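Local structure of 3-oxo-tetronate kinase (3DQQ) at residues V125-A138 against N148-E160. The protein probably phosphorylates 3-oxo-tetronate at the expense of ATP, giving 3-oxo-tetronate 4-phosphate and ADP, as a member of the four-carbon acid sugar kinase family. Numbering follows the deposited sequence.
Sequences VYQGYLFVMNHLLA and NPMTDSYLPRLME
Y129 and Y154 lie against each other where two backbones bridge: the amide of L155 donates to G128 O (N to O 2.9 Å) and that of L130 to S153 O (N to O 2.9 Å). The Y154 side chain runs across its partner. Its CB sits near Y129 CE1 and CD1; with CG anti to the backbone N (chi1 -168°), the ring is swung over Y129, CG near CE1 and CZ, and CD1 stands 3.2 Å above that ring's plane, over its centre, while CE1 passes on to Y129 CE2 and to Q127 O, which lies at the Y154 ring edge. At the tip, OH shares a water with Q127 O. The two rings are inclined at 41°, and P156 CD covers one face of the Y154 ring. S153 OG takes the amide hydrogen of A138 (OG to N 2.9 Å) and also touches L136 CB, joining the chain just past strand 135-136 to the loop before helix 155-160. Beyond it, L137 CD1 packs on M150 CB at 3.6 Å and reaches L158 CD1. L155 CD1 meets V125 CG2 at 3.9 Å and L130 CB, and both L155 and V125 also touch V198 of strand 196-199. R157 grips the D152 carboxylate side-on through NE and NH2, and D152 OD1 also accepts from Y154 N, closing an Asx turn just before the helix. Together this is an antiparallel meander, with a type I' turn at 126-129, whose middle strand is bridged by the N-cap residue of helix 155-160 within the sugar-binding N-terminal domain.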
loop_
_atom_site.group_PDB
_atom_site.type_symbol
_atom_site.label_atom_id
_atom_site.label_comp_id
_atom_site.label_asym_id
_atom_site.label_seq_id
_atom_site.Cartn_x
_atom_site.Cartn_y
_atom_site.Cartn_z
ATOM N N VAL A 125 14.563 25.131 -5.778
ATOM C CA VAL A 125 13.911 25.862 -6.815
ATOM C C VAL A 125 14.970 26.673 -7.561
ATOM O O VAL A 125 15.734 27.420 -6.941
ATOM C CB VAL A 125 12.822 26.816 -6.219
ATOM C CG1 VAL A 125 12.302 27.766 -7.299
ATOM C CG2 VAL A 125 11.726 25.994 -5.574
ATOM N N TYR A 126 14.993 26.553 -8.893
ATOM C CA TYR A 126 15.944 27.316 -9.733
ATOM C C TYR A 126 15.215 27.891 -10.932
ATOM O O TYR A 126 14.489 27.177 -11.605
ATOM C CB TYR A 126 17.115 26.434 -10.163
ATOM C CG TYR A 126 18.116 27.163 -11.008
ATOM C CD1 TYR A 126 18.301 26.852 -12.356
ATOM C CD2 TYR A 126 18.867 28.163 -10.483
ATOM C CE1 TYR A 126 19.195 27.525 -13.126
ATOM C CE2 TYR A 126 19.777 28.848 -11.260
ATOM C CZ TYR A 126 19.923 28.524 -12.570
ATOM O OH TYR A 126 20.821 29.241 -13.296
ATOM N N GLN A 127 15.387 29.181 -11.178
ATOM C CA GLN A 127 14.619 29.931 -12.179
ATOM C C GLN A 127 13.094 29.770 -12.095
ATOM O O GLN A 127 12.360 30.004 -13.092
ATOM C CB GLN A 127 15.074 29.576 -13.575
ATOM C CG GLN A 127 16.549 29.747 -13.791
ATOM C CD GLN A 127 17.022 31.166 -13.716
ATOM O OE1 GLN A 127 16.318 32.115 -14.043
ATOM N NE2 GLN A 127 18.233 31.320 -13.263
ATOM N N GLY A 128 12.621 29.386 -10.909
ATOM C CA GLY A 128 11.203 29.162 -10.705
ATOM C C GLY A 128 10.706 27.755 -10.905
ATOM O O GLY A 128 9.523 27.486 -10.688
ATOM N N TYR A 129 11.605 26.856 -11.276
ATOM C CA TYR A 129 11.233 25.458 -11.475
ATOM C C TYR A 129 11.536 24.684 -10.205
ATOM O O TYR A 129 12.566 24.903 -9.573
ATOM C CB TYR A 129 12.010 24.841 -12.637
ATOM C CG TYR A 129 11.727 25.451 -13.997
ATOM C CD1 TYR A 129 10.895 24.818 -14.917
ATOM C CD2 TYR A 129 12.327 26.657 -14.376
ATOM C CE1 TYR A 129 10.671 25.359 -16.152
ATOM C CE2 TYR A 129 12.091 27.217 -15.618
ATOM C CZ TYR A 129 11.263 26.562 -16.495
ATOM O OH TYR A 129 11.058 27.126 -17.738
ATOM N N LEU A 130 10.630 23.794 -9.826
ATOM C CA LEU A 130 10.765 23.058 -8.599
ATOM C C LEU A 130 11.399 21.719 -8.899
ATOM O O LEU A 130 10.973 21.026 -9.807
ATOM C CB LEU A 130 9.387 22.898 -7.943
ATOM C CG LEU A 130 9.188 22.073 -6.633
ATOM C CD1 LEU A 130 10.156 22.471 -5.542
ATOM C CD2 LEU A 130 7.736 22.234 -6.095
ATOM N N PHE A 131 12.392 21.359 -8.098
ATOM C CA PHE A 131 13.103 20.118 -8.196
ATOM C C PHE A 131 12.951 19.246 -6.984
ATOM O O PHE A 131 13.159 19.669 -5.899
ATOM C CB PHE A 131 14.581 20.377 -8.349
ATOM C CG PHE A 131 14.954 20.956 -9.639
ATOM C CD1 PHE A 131 15.415 20.170 -10.640
ATOM C CD2 PHE A 131 14.864 22.283 -9.850
ATOM C CE1 PHE A 131 15.745 20.689 -11.786
ATOM C CE2 PHE A 131 15.186 22.793 -11.018
ATOM C CZ PHE A 131 15.630 21.996 -11.983
ATOM N N VAL A 132 12.631 17.991 -7.212
ATOM C CA VAL A 132 12.581 16.997 -6.182
ATOM C C VAL A 132 13.768 16.109 -6.354
ATOM O O VAL A 132 13.819 15.314 -7.233
ATOM C CB VAL A 132 11.337 16.163 -6.303
ATOM C CG1 VAL A 132 11.348 15.071 -5.328
ATOM C CG2 VAL A 132 10.156 16.993 -6.117
ATOM N N MET A 133 14.732 16.262 -5.484
ATOM C CA MET A 133 15.990 15.584 -5.608
ATOM C C MET A 133 16.698 16.027 -6.848
ATOM O O MET A 133 16.920 17.184 -7.043
ATOM C CB MET A 133 15.796 14.097 -5.611
ATOM C CG MET A 133 14.963 13.584 -4.464
ATOM S SD MET A 133 15.534 13.909 -2.811
ATOM C CE MET A 133 14.119 13.364 -1.959
ATOM N N ASN A 134 17.045 15.093 -7.705
ATOM C CA ASN A 134 17.793 15.430 -8.881
ATOM C C ASN A 134 16.993 15.617 -10.134
ATOM O O ASN A 134 17.529 15.739 -11.172
ATOM C CB ASN A 134 18.918 14.441 -9.097
ATOM C CG ASN A 134 18.469 13.035 -9.035
ATOM O OD1 ASN A 134 17.475 12.732 -8.431
ATOM N ND2 ASN A 134 19.196 12.161 -9.673
ATOM N N HIS A 135 15.694 15.650 -10.014
ATOM C CA HIS A 135 14.821 15.795 -11.147
ATOM C C HIS A 135 13.777 16.866 -10.926
ATOM O O HIS A 135 13.402 17.150 -9.782
ATOM C CB HIS A 135 14.116 14.485 -11.380
ATOM C CG HIS A 135 15.049 13.339 -11.623
ATOM N ND1 HIS A 135 15.732 13.170 -12.815
ATOM C CD2 HIS A 135 15.430 12.318 -10.821
ATOM C CE1 HIS A 135 16.499 12.096 -12.732
ATOM N NE2 HIS A 135 16.326 11.559 -11.535
ATOM N N LEU A 136 13.312 17.463 -12.027
ATOM C CA LEU A 136 12.115 18.322 -12.020
ATOM C C LEU A 136 10.910 17.620 -11.390
ATOM O O LEU A 136 10.716 16.417 -11.580
ATOM C CB LEU A 136 11.750 18.748 -13.444
ATOM C CG LEU A 136 12.655 19.733 -14.190
ATOM C CD1 LEU A 136 12.243 19.714 -15.648
ATOM C CD2 LEU A 136 12.610 21.163 -13.605
ATOM N N LEU A 137 10.121 18.373 -10.634
ATOM C CA LEU A 137 8.849 17.902 -10.088
ATOM C C LEU A 137 8.150 16.900 -10.973
ATOM O O LEU A 137 7.781 15.823 -10.516
ATOM C CB LEU A 137 7.856 19.059 -9.962
ATOM C CG LEU A 137 6.935 19.190 -8.745
ATOM C CD1 LEU A 137 5.692 19.959 -9.147
ATOM C CD2 LEU A 137 6.605 17.923 -8.080
ATOM N N ALA A 138 7.947 17.272 -12.235
ATOM C CA ALA A 138 7.084 16.499 -13.084
ATOM C C ALA A 138 7.787 15.240 -13.576
ATOM O O ALA A 138 7.157 14.394 -14.167
ATOM C CB ALA A 138 6.567 17.332 -14.233
ATOM N N ASN A 148 -3.046 14.724 -6.019
ATOM C CA ASN A 148 -2.644 15.874 -6.818
ATOM C C ASN A 148 -1.393 15.603 -7.640
ATOM O O ASN A 148 -0.318 16.093 -7.320
ATOM C CB ASN A 148 -2.514 17.131 -5.941
ATOM C CG ASN A 148 -1.929 16.847 -4.604
ATOM O OD1 ASN A 148 -0.763 16.465 -4.510
ATOM N ND2 ASN A 148 -2.736 17.022 -3.549
ATOM N N PRO A 149 -1.564 14.856 -8.746
ATOM C CA PRO A 149 -0.439 14.524 -9.624
ATOM C C PRO A 149 0.088 15.813 -10.248
ATOM O O PRO A 149 -0.689 16.632 -10.705
ATOM C CB PRO A 149 -1.082 13.629 -10.709
ATOM C CG PRO A 149 -2.553 14.030 -10.726
ATOM C CD PRO A 149 -2.858 14.358 -9.284
ATOM N N MET A 150 1.405 15.968 -10.282
ATOM C CA MET A 150 2.017 17.213 -10.698
ATOM C C MET A 150 2.760 16.959 -12.012
ATOM O O MET A 150 3.805 16.324 -12.035
ATOM C CB MET A 150 2.959 17.704 -9.606
ATOM C CG MET A 150 2.349 17.795 -8.228
ATOM S SD MET A 150 0.949 18.960 -7.900
ATOM C CE MET A 150 1.865 20.520 -8.169
ATOM N N THR A 151 2.208 17.447 -13.116
ATOM C CA THR A 151 2.780 17.186 -14.424
ATOM C C THR A 151 3.450 18.441 -15.053
ATOM O O THR A 151 3.703 18.478 -16.231
ATOM C CB THR A 151 1.677 16.614 -15.352
ATOM O OG1 THR A 151 0.754 17.649 -15.703
ATOM C CG2 THR A 151 0.919 15.426 -14.686
ATOM N N ASP A 152 3.760 19.456 -14.259
ATOM C CA ASP A 152 4.462 20.660 -14.718
ATOM C C ASP A 152 5.302 21.113 -13.515
ATOM O O ASP A 152 4.860 20.981 -12.392
ATOM C CB ASP A 152 3.448 21.689 -15.182
ATOM C CG ASP A 152 4.066 22.986 -15.727
ATOM O OD1 ASP A 152 5.307 23.146 -15.902
ATOM O OD2 ASP A 152 3.251 23.917 -15.990
ATOM N N SER A 153 6.505 21.604 -13.748
ATOM C CA SER A 153 7.450 21.907 -12.723
ATOM C C SER A 153 7.655 23.396 -12.568
ATOM O O SER A 153 8.387 23.809 -11.667
ATOM C CB SER A 153 8.804 21.243 -13.038
ATOM O OG SER A 153 8.635 19.875 -13.415
ATOM N N TYR A 154 7.019 24.208 -13.413
ATOM C CA TYR A 154 7.268 25.649 -13.406
ATOM C C TYR A 154 6.260 26.383 -12.485
ATOM O O TYR A 154 5.061 26.482 -12.793
ATOM C CB TYR A 154 7.178 26.166 -14.813
ATOM C CG TYR A 154 7.691 27.589 -14.986
ATOM C CD1 TYR A 154 8.938 27.950 -14.553
ATOM C CD2 TYR A 154 6.914 28.574 -15.602
ATOM C CE1 TYR A 154 9.396 29.236 -14.711
ATOM C CE2 TYR A 154 7.379 29.886 -15.744
ATOM C CZ TYR A 154 8.615 30.202 -15.308
ATOM O OH TYR A 154 9.112 31.484 -15.463
ATOM N N LEU A 155 6.745 26.867 -11.343
ATOM C CA LEU A 155 5.866 27.283 -10.279
ATOM C C LEU A 155 4.955 28.422 -10.688
ATOM O O LEU A 155 3.755 28.392 -10.429
ATOM C CB LEU A 155 6.668 27.607 -9.028
ATOM C CG LEU A 155 7.139 26.370 -8.230
ATOM C CD1 LEU A 155 8.357 26.705 -7.326
ATOM C CD2 LEU A 155 5.993 25.765 -7.428
ATOM N N PRO A 156 5.482 29.396 -11.408
ATOM C CA PRO A 156 4.590 30.460 -11.865
ATOM C C PRO A 156 3.423 30.008 -12.741
ATOM O O PRO A 156 2.368 30.615 -12.679
ATOM C CB PRO A 156 5.524 31.378 -12.680
ATOM C CG PRO A 156 6.838 31.074 -12.258
ATOM C CD PRO A 156 6.847 29.616 -11.891
ATOM N N ARG A 157 3.626 28.986 -13.581
ATOM C CA ARG A 157 2.495 28.398 -14.318
ATOM C C ARG A 157 1.575 27.666 -13.395
ATOM O O ARG A 157 0.386 27.843 -13.501
ATOM C CB ARG A 157 2.918 27.435 -15.421
ATOM C CG ARG A 157 2.999 28.076 -16.783
ATOM C CD ARG A 157 2.907 27.034 -17.881
ATOM N NE ARG A 157 3.984 26.038 -17.765
ATOM C CZ ARG A 157 5.236 26.224 -18.192
ATOM N NH1 ARG A 157 5.595 27.341 -18.782
ATOM N NH2 ARG A 157 6.143 25.285 -18.015
ATOM N N LEU A 158 2.116 26.843 -12.503
ATOM C CA LEU A 158 1.298 26.116 -11.537
ATOM C C LEU A 158 0.467 27.086 -10.740
ATOM O O LEU A 158 -0.708 26.791 -10.452
ATOM C CB LEU A 158 2.157 25.322 -10.556
ATOM C CG LEU A 158 2.835 24.084 -11.132
ATOM C CD1 LEU A 158 3.763 23.452 -10.121
ATOM C CD2 LEU A 158 1.806 23.106 -11.600
ATOM N N MET A 159 1.070 28.236 -10.383
ATOM C CA MET A 159 0.352 29.237 -9.586
ATOM C C MET A 159 -0.691 29.994 -10.386
ATOM O O MET A 159 -1.820 30.155 -9.942
ATOM C CB MET A 159 1.276 30.219 -8.888
ATOM C CG MET A 159 0.540 31.191 -7.959
ATOM S SD MET A 159 -0.160 30.504 -6.417
ATOM C CE MET A 159 -0.671 31.976 -5.520
ATOM N N GLU A 160 -0.323 30.454 -11.564
ATOM C CA GLU A 160 -1.264 31.189 -12.387
ATOM C C GLU A 160 -2.503 30.376 -12.790
ATOM O O GLU A 160 -3.552 30.968 -13.006
ATOM C CB GLU A 160 -0.567 31.733 -13.627
ATOM C CG GLU A 160 0.274 32.933 -13.332
ATOM C CD GLU A 160 1.182 33.400 -14.473
ATOM O OE1 GLU A 160 1.396 32.671 -15.486
ATOM O OE2 GLU A 160 1.687 34.535 -14.363
HETATM O O HOH W 1 11.643 31.760 -14.812
#